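Long-range contacts in putative cathepsin d (Ixodes ricinus, PDB 5N7Q), which probably cleaves proteins as an aspartic endopeptidase of the pepsin-like A1 family, and is captured here with the inhibitor pepstatin A in its active-site cleft: residues H200-K205 with T271-G276; E223-T228 with Q309-L314; L232-P237 with M303-P308; D316-P321 with V333-V338. All coordinates share one frame; numbering follows the deposited sequence. Where two conformers were deposited one is given.

Contact 1: residues H200-K205 with T271-G276; sequences HVDGVK and TFTISG
One face of the Phe272 ring is covered by Val204, whose CG1 sits 4.2 Å from the ring centroid and 18° off the ring normal, a CH-pi contact displaced toward the rim. CG2, the other branch of the same valine, touches the CD2-CE2 side of the ring, with Val204 CG2 3.5 Å from Phe272 CE2. A chi1 of 178° puts CG1 of Val204 opposite the backbone nitrogen, and both methyls meet the ring; the two side chains run alongside each other as a non-hydrogen-bonded antiparallel pair. The hydrogen-bonded pairs flank it. Lys205 and Thr271 exchange two backbone bonds, N to O in each direction, and Thr273 N donates almost straight to Gly203 O (3.0 Å, 176° at the hydrogen). Asp202 and Gly203 both face Thr273, which makes a classic beta bulge: Asp202 N also reaches Thr273 O at 2.9 Å. The bulged aspartate turns its carboxylate to the turn just past the end of the other strand, where Asp202 OD2 accepts from Gly276 N at 2.9 Å. A water joins His200 O to Ser275 N beside it and gives Asp202 OD1 a weak bond. Lys205 NZ pairs with Glu278 of strand 277-281, the hairpin partner of 270-274, while Val201 packs on Cys222 and Ala224 of strand 222-226, placing strand 198-206 between 222-226 and 270-274.

Contact 2: residues E223-T228 with Q309-L314; sequences EAIADT and QPLWIL
Strands 223-226 and 312-314 form a parallel ladder in the psi-like structure of the second lobe of the pepsin-like fold; the first leads to the predicted catalytic Asp227, and 312-314 also runs antiparallel to 233-235. Ala224, Ile225 and Ala226 lie opposite Trp312, Ile313 and Leu314. Trp312 N donates to Glu223 O, Ile225 N to Trp312 O (2.9 Å), and Leu314 N to Ile225 O (2.8 Å). Asp227 N closes the ladder on Leu314 O at 3.0 Å, nearly straight at the hydrogen (177°). On one face Ile225 lies alongside Ile313, with Ile225 CD1 3.8 Å from Ile313 CG1, while Ile225 CG2 lies 3.9 Å from Leu311 CD2. On the other, Ala224 CB rests against Trp312 CB, and the indole edge turns in plane to Glu223 O. Ile313 CG2 reaches Asp227 CB at 3.5 Å. A water bridges Glu223 N and Pro310 O at the Glu223 end. Asp227 is held by its main chain and packed on an isoleucine, while OD1 accepts from Gly229 N and OD2 meets Thr230 and a modified side chain of the bound peptide. Such a fixed carboxylate near Asp36 is consistent with the family's paired aspartates.

Contact 3: residues L232-P237 with M303-P308; sequences LITGPP and MGLEMP
Strand 233-235 pairs in parallel with the end of strand 295-304 beside the substrate cleft of the pepsin-like fold. Thr234 lies opposite Met303 and Gly235 opposite Gly304. Met303 N donates to Ile233 O at 2.9 Å, Gly235 N returns a bond to Met303 O, and Leu305 N continues the ladder onto Gly235 O at 2.9 Å (169° at the hydrogen). Two CA-H...O contacts, from Thr234 CA to Met303 O and from Gly304 CA to Gly235 O, fill in between these bonds. The pairing ends at Pro236, the N-cap of helix 237-247, and the chains stay close there, with Pro237 CA 4.2 Å from Gly304 CA.

Among the side chains, Met303 takes the central place. Its CG lies between the backbone N and carbonyl carbon (chi1 60°), which sets the thioether alongside Thr234, and Thr234 CG2 meets Met303 CG at 3.8 Å. Leu232 comes across it at about a right angle, Leu232 CD1 touching Met303 SD at 3.9 Å. Thr234 CB also lies 3.8 Å from Leu305 CB, the two side chains pointing the same way. Leu232, Met303, Leu305 and Met307 all pack on side chains of the bound peptide, so both 232-237 and 303-308 help to line the inhibitor site. Ile233 turns instead to Trp312 and Leu314 of the neighbouring strand 312-314. The threonine hydroxyl has a polar link as well: Thr234 OG1 donates to a water at 2.7 Å, and that water in turn donates to Leu305 O at 2.9 Å.

Contact 4: residues D316-P321 with V333-V338; sequences DVFLGP and VGFAEV
Phe335 is the first residue of strand 333-337 to meet segment 316-321, and its ring receives the edge of Phe318 in a T-shaped stack. The planes stand at 87° with centroids 5.3 Å apart. Phe318 CE2 makes the touch, offset toward the rim of the Phe335 face and 3.8 Å from Phe335 CE1. Phe318 holds its CG anti to the backbone N (chi1 -167°), which swings the ring out from the short helix 316-319 toward the strand. Leu319, the next residue on that helix, comes to the edge of the same Phe335 ring near its plane, its CD2 4.0 Å from Phe335 CE1. Phe335 is therefore touched from a face by one helix side chain and at an edge by the next.

Farther along, Ala336 turns its methyl away, and beyond it the main chain takes over: Glu337 CA passes 3.7 Å from Pro321 O. At Val338 the two segments are joined by a hydrogen bond, Val338 N to Pro321 O, 2.9 Å long. The donor stands 38° out of the carbonyl plane, above it. Val338 also sets its CB against Gly320 O at 3.5 Å.

The contact packs the short helix following strand 312-314 against strand 332-337, the antiparallel partner of 322-327, and the side chain of Leu319 lies about 5 Å from that of Asp227. Chemically it divides in two: a T-shaped phenylalanine pair and a leucine methyl pack the helix against the strand through apolar contacts, and one backbone bond ties the turn after the helix, at Pro321, to the end of the strand.

Contacts 1, 2 and 3 belong to one connected set of strands. Strand 198-206 of contact 1 borders strand 222-226 of contact 2, where Val201 CG2 lies 3.6 Å from Ala224 CB. Strand 312-314 of contact 2 borders strand 233-235 of contact 3, where Ile313 O probably accepts a hydrogen bond from Thr234 N at 2.9 Å. Contact 4 reaches the Asp227 region through Leu319: Leu319 CD1 is 3.5 Å from both Leu314 O and Asp227 C. Phe318 CZ in turn meets Ile274 CD1 of contact 1 at 3.9 Å. Contacts 2 and 3 both reach the bound peptide, whereas contact 1 lies away from the active site.

Contact 1: residues H200-K205 with T271-G276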
# COMPACT_ATOMS: atom_id res chain seq x y z
N HIS A 200 10.37 -10.57 9.43
CA HIS A 200 10.02 -11.13 10.74
C HIS A 200 9.72 -10.04 11.75
O HIS A 200 10.43 -9.02 11.86
CB HIS A 200 11.18 -12.01 11.21
CG HIS A 200 10.93 -12.67 12.53
ND1 HIS A 200 10.08 -13.74 12.68
CD2 HIS A 200 11.44 -12.42 13.76
CE1 HIS A 200 10.06 -14.11 13.94
NE2 HIS A 200 10.86 -13.32 14.62
N VAL A 201 8.64 -10.25 12.51
CA VAL A 201 8.24 -9.42 13.65
C VAL A 201 8.43 -10.22 14.95
O VAL A 201 8.13 -11.42 15.00
CB VAL A 201 6.78 -8.95 13.47
CG1 VAL A 201 6.24 -8.32 14.74
CG2 VAL A 201 6.69 -8.01 12.27
N ASP A 202 8.92 -9.53 15.98
CA ASP A 202 9.23 -10.18 17.26
C ASP A 202 8.01 -10.34 18.16
O ASP A 202 8.00 -11.30 18.92
CB ASP A 202 10.26 -9.39 18.05
CG ASP A 202 11.58 -9.21 17.30
OD1 ASP A 202 11.92 -10.03 16.43
OD2 ASP A 202 12.28 -8.22 17.59
N GLY A 203 7.08 -9.39 18.14
CA GLY A 203 5.87 -9.47 18.95
C GLY A 203 4.91 -8.34 18.70
O GLY A 203 5.24 -7.37 18.03
N VAL A 204 3.70 -8.50 19.22
CA VAL A 204 2.64 -7.50 19.12
C VAL A 204 2.00 -7.47 20.49
O VAL A 204 1.77 -8.54 21.07
CB VAL A 204 1.60 -7.89 18.04
CG1 VAL A 204 0.47 -6.86 17.97
CG2 VAL A 204 2.23 -8.04 16.67
N LYS A 205 1.76 -6.30 21.06
CA LYS A 205 1.16 -6.25 22.40
C LYS A 205 0.34 -5.02 22.61
O LYS A 205 0.51 -4.02 21.91
CB LYS A 205 2.25 -6.32 23.47
CG LYS A 205 3.17 -5.12 23.52
CD LYS A 205 4.22 -5.25 24.62
CE LYS A 205 5.25 -4.13 24.50
NZ LYS A 205 6.38 -4.26 25.46
N THR A 271 1.49 -2.07 20.20
CA THR A 271 2.93 -1.96 19.89
C THR A 271 3.42 -3.17 19.11
O THR A 271 3.18 -4.31 19.51
CB THR A 271 3.72 -1.81 21.18
OG1 THR A 271 3.24 -0.67 21.90
CG2 THR A 271 5.23 -1.67 20.91
N PHE A 272 4.17 -2.91 18.02
CA PHE A 272 4.84 -3.93 17.20
C PHE A 272 6.32 -3.84 17.47
O PHE A 272 6.89 -2.74 17.46
CB PHE A 272 4.58 -3.69 15.70
CG PHE A 272 3.19 -4.01 15.29
CD1 PHE A 272 2.16 -3.12 15.60
CD2 PHE A 272 2.88 -5.19 14.62
CE1 PHE A 272 0.85 -3.43 15.26
CE2 PHE A 272 1.58 -5.50 14.29
CZ PHE A 272 0.56 -4.63 14.61
N THR A 273 6.93 -4.96 17.81
CA THR A 273 8.36 -5.01 18.08
C THR A 273 9.04 -5.59 16.85
O THR A 273 8.75 -6.71 16.45
CB THR A 273 8.69 -5.82 19.34
OG1 THR A 273 8.08 -5.18 20.48
CG2 THR A 273 10.22 -5.87 19.54
N ILE A 274 9.96 -4.82 16.27
CA ILE A 274 10.62 -5.19 15.02
C ILE A 274 12.09 -4.89 15.20
O ILE A 274 12.45 -3.79 15.62
CB ILE A 274 10.06 -4.38 13.81
CG1 ILE A 274 8.51 -4.47 13.77
CG2 ILE A 274 10.72 -4.85 12.53
CD1 ILE A 274 7.88 -3.53 12.74
N SER A 275 12.93 -5.87 14.93
CA SER A 275 14.39 -5.76 15.18
C SER A 275 14.70 -5.29 16.61
O SER A 275 15.64 -4.54 16.85
CB SER A 275 15.05 -4.87 14.12
OG SER A 275 14.97 -5.49 12.83
N GLY A 276 13.89 -5.76 17.56
CA GLY A 276 14.08 -5.45 18.96
C GLY A 276 13.60 -4.10 19.43
O GLY A 276 13.68 -3.83 20.63
O HOH W 1 12.01 -8.39 13.93

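Contact 2: residues E223-T228 with Q309-L314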
# COMPACT_ATOMS: atom_id res chain seq x y z
N GLU A 223 5.43 -13.34 10.99
CA GLU A 223 5.85 -12.75 9.70
C GLU A 223 4.89 -11.60 9.40
O GLU A 223 3.71 -11.63 9.79
CB GLU A 223 5.83 -13.78 8.53
CG GLU A 223 6.95 -14.85 8.45
CD GLU A 223 8.32 -14.36 7.91
OE1 GLU A 223 8.57 -14.26 6.64
OE2 GLU A 223 9.19 -14.17 8.79
N ALA A 224 5.37 -10.59 8.68
CA ALA A 224 4.59 -9.43 8.28
C ALA A 224 5.07 -8.91 6.94
O ALA A 224 6.16 -9.22 6.49
CB ALA A 224 4.72 -8.31 9.31
N ILE A 225 4.26 -8.07 6.31
CA ILE A 225 4.66 -7.31 5.11
C ILE A 225 4.36 -5.84 5.31
O ILE A 225 3.45 -5.48 6.09
CB ILE A 225 3.98 -7.85 3.80
CG1 ILE A 225 2.48 -7.48 3.74
CG2 ILE A 225 4.17 -9.37 3.71
CD1 ILE A 225 1.79 -7.84 2.44
N ALA A 226 5.09 -4.99 4.61
CA ALA A 226 4.81 -3.56 4.57
C ALA A 226 4.07 -3.26 3.27
O ALA A 226 4.63 -3.42 2.21
CB ALA A 226 6.09 -2.76 4.66
N ASP A 227 2.80 -2.89 3.36
CA ASP A 227 1.93 -2.77 2.18
C ASP A 227 1.22 -1.43 2.12
O ASP A 227 0.19 -1.24 2.76
CB ASP A 227 0.91 -3.88 2.12
CG ASP A 227 0.11 -3.86 0.86
OD1 ASP A 227 0.39 -3.04 -0.03
OD2 ASP A 227 -0.82 -4.70 0.74
N THR A 228 1.76 -0.53 1.31
CA THR A 228 1.15 0.78 1.10
C THR A 228 -0.26 0.74 0.50
O THR A 228 -0.98 1.73 0.59
CB THR A 228 2.04 1.64 0.19
OG1 THR A 228 2.22 0.96 -1.04
CG2 THR A 228 3.39 1.90 0.80
N GLN A 309 0.38 -18.47 4.18
CA GLN A 309 1.10 -18.65 5.42
C GLN A 309 0.75 -17.41 6.25
O GLN A 309 0.80 -16.29 5.71
CB GLN A 309 2.60 -18.80 5.20
CG GLN A 309 2.98 -20.07 4.44
CD GLN A 309 2.88 -19.89 2.93
OE1 GLN A 309 3.24 -18.84 2.40
NE2 GLN A 309 2.39 -20.92 2.23
N PRO A 310 0.39 -17.61 7.53
CA PRO A 310 -0.08 -16.53 8.38
C PRO A 310 0.90 -15.38 8.43
O PRO A 310 2.10 -15.58 8.59
CB PRO A 310 -0.22 -17.16 9.76
CG PRO A 310 -0.19 -18.63 9.56
CD PRO A 310 0.48 -18.90 8.25
N LEU A 311 0.38 -14.18 8.22
CA LEU A 311 1.19 -13.00 8.40
C LEU A 311 0.32 -11.80 8.66
O LEU A 311 -0.91 -11.83 8.53
CB LEU A 311 2.18 -12.76 7.24
CG LEU A 311 1.59 -12.55 5.85
CD1 LEU A 311 1.09 -11.13 5.67
CD2 LEU A 311 2.59 -12.84 4.74
N TRP A 312 0.99 -10.77 9.13
CA TRP A 312 0.37 -9.48 9.38
C TRP A 312 0.69 -8.57 8.22
O TRP A 312 1.85 -8.50 7.77
CB TRP A 312 0.93 -8.84 10.65
CG TRP A 312 0.61 -9.61 11.92
CD1 TRP A 312 1.19 -10.77 12.35
CD2 TRP A 312 -0.35 -9.25 12.94
NE1 TRP A 312 0.67 -11.16 13.57
CE2 TRP A 312 -0.28 -10.25 13.95
CE3 TRP A 312 -1.24 -8.18 13.10
CZ2 TRP A 312 -1.10 -10.21 15.09
CZ3 TRP A 312 -2.04 -8.15 14.23
CH2 TRP A 312 -1.95 -9.15 15.22
N ILE A 313 -0.31 -7.87 7.72
CA ILE A 313 -0.06 -6.83 6.72
C ILE A 313 -0.06 -5.48 7.44
O ILE A 313 -1.09 -5.07 8.02
CB ILE A 313 -1.10 -6.80 5.59
CG1 ILE A 313 -1.14 -8.14 4.81
CG2 ILE A 313 -0.79 -5.64 4.66
CD1 ILE A 313 -2.23 -8.21 3.75
N LEU A 314 1.09 -4.82 7.44
CA LEU A 314 1.24 -3.48 7.99
C LEU A 314 0.93 -2.48 6.88
O LEU A 314 1.74 -2.20 6.03
CB LEU A 314 2.65 -3.31 8.56
CG LEU A 314 3.08 -4.30 9.65
CD1 LEU A 314 4.41 -3.92 10.24
CD2 LEU A 314 2.02 -4.38 10.73
O HOH W 2 3.29 -15.20 11.04

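Contact 3: residues L232-P237 with M303-P308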
# COMPACT_ATOMS: atom_id res chain seq x y z
N LEU A 232 -5.53 -0.67 6.46
CA LEU A 232 -5.47 -0.97 7.89
C LEU A 232 -4.26 -1.85 8.20
O LEU A 232 -3.29 -1.90 7.42
CB LEU A 232 -6.80 -1.60 8.35
CG LEU A 232 -8.06 -0.80 8.04
CD1 LEU A 232 -9.26 -1.52 8.65
CD2 LEU A 232 -7.97 0.65 8.50
N ILE A 233 -4.28 -2.48 9.36
CA ILE A 233 -3.37 -3.58 9.69
C ILE A 233 -4.20 -4.83 9.65
O ILE A 233 -5.27 -4.88 10.28
CB ILE A 233 -2.68 -3.37 11.04
CG1 ILE A 233 -1.73 -2.18 10.95
CG2 ILE A 233 -1.97 -4.65 11.51
CD1 ILE A 233 -1.14 -1.73 12.25
N THR A 234 -3.74 -5.83 8.93
CA THR A 234 -4.41 -7.14 8.93
C THR A 234 -3.56 -8.10 9.71
O THR A 234 -2.35 -7.94 9.82
CB THR A 234 -4.72 -7.72 7.54
OG1 THR A 234 -3.54 -8.29 6.96
CG2 THR A 234 -5.24 -6.63 6.58
N GLY A 235 -4.21 -9.11 10.27
CA GLY A 235 -3.51 -10.18 10.94
C GLY A 235 -4.25 -11.50 10.92
O GLY A 235 -5.39 -11.56 10.48
N PRO A 236 -3.60 -12.55 11.43
CA PRO A 236 -4.27 -13.84 11.60
C PRO A 236 -5.59 -13.63 12.36
O PRO A 236 -5.56 -13.01 13.42
CB PRO A 236 -3.26 -14.65 12.44
CG PRO A 236 -1.94 -14.05 12.11
CD PRO A 236 -2.23 -12.58 11.98
N PRO A 237 -6.71 -14.13 11.83
CA PRO A 237 -8.01 -13.85 12.46
C PRO A 237 -8.12 -14.16 13.94
O PRO A 237 -8.66 -13.38 14.70
CB PRO A 237 -8.99 -14.68 11.64
CG PRO A 237 -8.39 -14.73 10.30
CD PRO A 237 -6.89 -14.74 10.50
N MET A 303 -7.81 -5.72 11.46
CA MET A 303 -8.78 -6.57 10.81
C MET A 303 -8.18 -7.96 10.51
O MET A 303 -7.00 -8.10 10.25
CB MET A 303 -9.32 -5.91 9.56
CG MET A 303 -8.28 -5.59 8.52
SD MET A 303 -8.98 -5.03 6.95
CE MET A 303 -9.42 -6.54 6.13
N GLY A 304 -9.02 -8.97 10.50
CA GLY A 304 -8.56 -10.34 10.25
C GLY A 304 -8.45 -10.66 8.77
O GLY A 304 -9.32 -10.26 7.98
N LEU A 305 -7.36 -11.33 8.39
CA LEU A 305 -7.18 -11.79 7.01
C LEU A 305 -6.30 -13.04 7.02
O LEU A 305 -5.16 -13.00 7.43
CB LEU A 305 -6.58 -10.70 6.11
CG LEU A 305 -6.38 -11.12 4.64
CD1 LEU A 305 -7.67 -11.57 3.96
CD2 LEU A 305 -5.74 -10.00 3.83
N GLU A 306 -6.88 -14.16 6.58
CA GLU A 306 -6.15 -15.40 6.50
C GLU A 306 -5.30 -15.38 5.24
O GLU A 306 -5.84 -15.33 4.13
CB GLU A 306 -7.09 -16.59 6.47
CG GLU A 306 -6.36 -17.92 6.62
CD GLU A 306 -7.27 -19.12 6.79
OE1 GLU A 306 -6.73 -20.24 6.79
OE2 GLU A 306 -8.51 -18.96 6.91
N MET A 307 -3.99 -15.45 5.41
CA MET A 307 -3.07 -15.53 4.29
C MET A 307 -2.61 -16.99 4.15
O MET A 307 -2.77 -17.78 5.07
CB MET A 307 -1.91 -14.58 4.53
CG MET A 307 -2.29 -13.10 4.51
SD MET A 307 -2.84 -12.44 2.92
CE MET A 307 -1.25 -12.22 2.10
N PRO A 308 -2.02 -17.36 2.99
CA PRO A 308 -1.57 -18.75 2.77
C PRO A 308 -0.62 -19.28 3.84
O PRO A 308 -0.80 -20.40 4.33
CB PRO A 308 -0.87 -18.69 1.43
CG PRO A 308 -1.51 -17.55 0.72
CD PRO A 308 -1.90 -16.54 1.78
O HOH W 3 -3.23 -10.89 7.55

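Contact 4: residues D316-P321 with V333-V338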
# COMPACT_ATOMS: atom_id res chain seq x y z
N ASP A 316 -1.50 1.27 5.84
CA ASP A 316 -1.34 2.70 6.03
C ASP A 316 -1.46 3.13 7.50
O ASP A 316 -0.85 4.10 7.92
CB ASP A 316 -2.35 3.49 5.18
CG ASP A 316 -2.28 3.17 3.69
OD1 ASP A 316 -1.18 2.75 3.21
OD2 ASP A 316 -3.32 3.36 2.99
N VAL A 317 -2.24 2.40 8.29
CA VAL A 317 -2.30 2.68 9.74
C VAL A 317 -0.90 2.69 10.38
O VAL A 317 -0.61 3.53 11.25
CB VAL A 317 -3.23 1.66 10.44
CG1 VAL A 317 -2.92 1.56 11.93
CG2 VAL A 317 -4.66 2.03 10.18
N PHE A 318 -0.03 1.77 9.95
CA PHE A 318 1.36 1.69 10.42
C PHE A 318 2.32 2.58 9.64
O PHE A 318 3.19 3.25 10.23
CB PHE A 318 1.88 0.23 10.37
CG PHE A 318 3.16 -0.01 11.10
CD1 PHE A 318 3.16 -0.27 12.46
CD2 PHE A 318 4.37 0.04 10.44
CE1 PHE A 318 4.34 -0.48 13.14
CE2 PHE A 318 5.56 -0.15 11.13
CZ PHE A 318 5.55 -0.44 12.46
N LEU A 319 2.15 2.60 8.33
CA LEU A 319 3.12 3.24 7.44
C LEU A 319 2.97 4.76 7.42
O LEU A 319 3.83 5.45 6.88
CB LEU A 319 2.96 2.65 6.01
CG LEU A 319 3.20 1.14 5.88
CD1 LEU A 319 2.79 0.70 4.47
CD2 LEU A 319 4.63 0.78 6.20
N GLY A 320 1.91 5.29 8.01
CA GLY A 320 1.80 6.73 8.27
C GLY A 320 2.69 7.23 9.39
O GLY A 320 3.50 8.14 9.21
N PRO A 321 2.53 6.67 10.60
CA PRO A 321 3.37 7.14 11.73
C PRO A 321 4.84 6.72 11.60
O PRO A 321 5.70 7.31 12.28
CB PRO A 321 2.69 6.54 12.98
CG PRO A 321 1.80 5.47 12.47
CD PRO A 321 1.37 5.88 11.09
N VAL A 333 13.93 -3.51 4.79
CA VAL A 333 12.91 -2.50 5.05
C VAL A 333 13.37 -1.69 6.24
O VAL A 333 13.80 -2.28 7.24
CB VAL A 333 11.51 -3.11 5.30
CG1 VAL A 333 10.50 -1.99 5.61
CG2 VAL A 333 11.03 -3.94 4.11
N GLY A 334 13.24 -0.37 6.14
CA GLY A 334 13.63 0.53 7.22
C GLY A 334 12.37 1.25 7.73
O GLY A 334 11.51 1.66 6.93
N PHE A 335 12.32 1.49 9.06
CA PHE A 335 11.22 2.23 9.68
C PHE A 335 11.81 3.33 10.57
O PHE A 335 12.76 3.09 11.31
CB PHE A 335 10.31 1.35 10.54
CG PHE A 335 9.57 0.29 9.78
CD1 PHE A 335 8.57 0.63 8.86
CD2 PHE A 335 9.87 -1.04 9.97
CE1 PHE A 335 7.89 -0.36 8.17
CE2 PHE A 335 9.20 -2.03 9.27
CZ PHE A 335 8.22 -1.69 8.37
N ALA A 336 11.22 4.51 10.52
CA ALA A 336 11.57 5.59 11.47
C ALA A 336 10.32 6.39 11.81
O ALA A 336 9.46 6.57 10.99
CB ALA A 336 12.64 6.50 10.91
N GLU A 337 10.31 6.98 12.99
CA GLU A 337 9.23 7.85 13.41
C GLU A 337 9.07 8.99 12.42
O GLU A 337 10.02 9.67 12.10
CB GLU A 337 9.58 8.45 14.77
CG GLU A 337 8.47 9.27 15.38
CD GLU A 337 8.74 9.70 16.82
OE1 GLU A 337 9.81 9.39 17.40
OE2 GLU A 337 7.84 10.38 17.37
N VAL A 338 7.86 9.22 11.96
CA VAL A 338 7.59 10.26 10.97
C VAL A 338 7.83 11.65 11.57
O VAL A 338 7.74 11.83 12.79
CB VAL A 338 6.17 10.06 10.37
CG1 VAL A 338 5.08 10.52 11.34
CG2 VAL A 338 6.04 10.74 9.02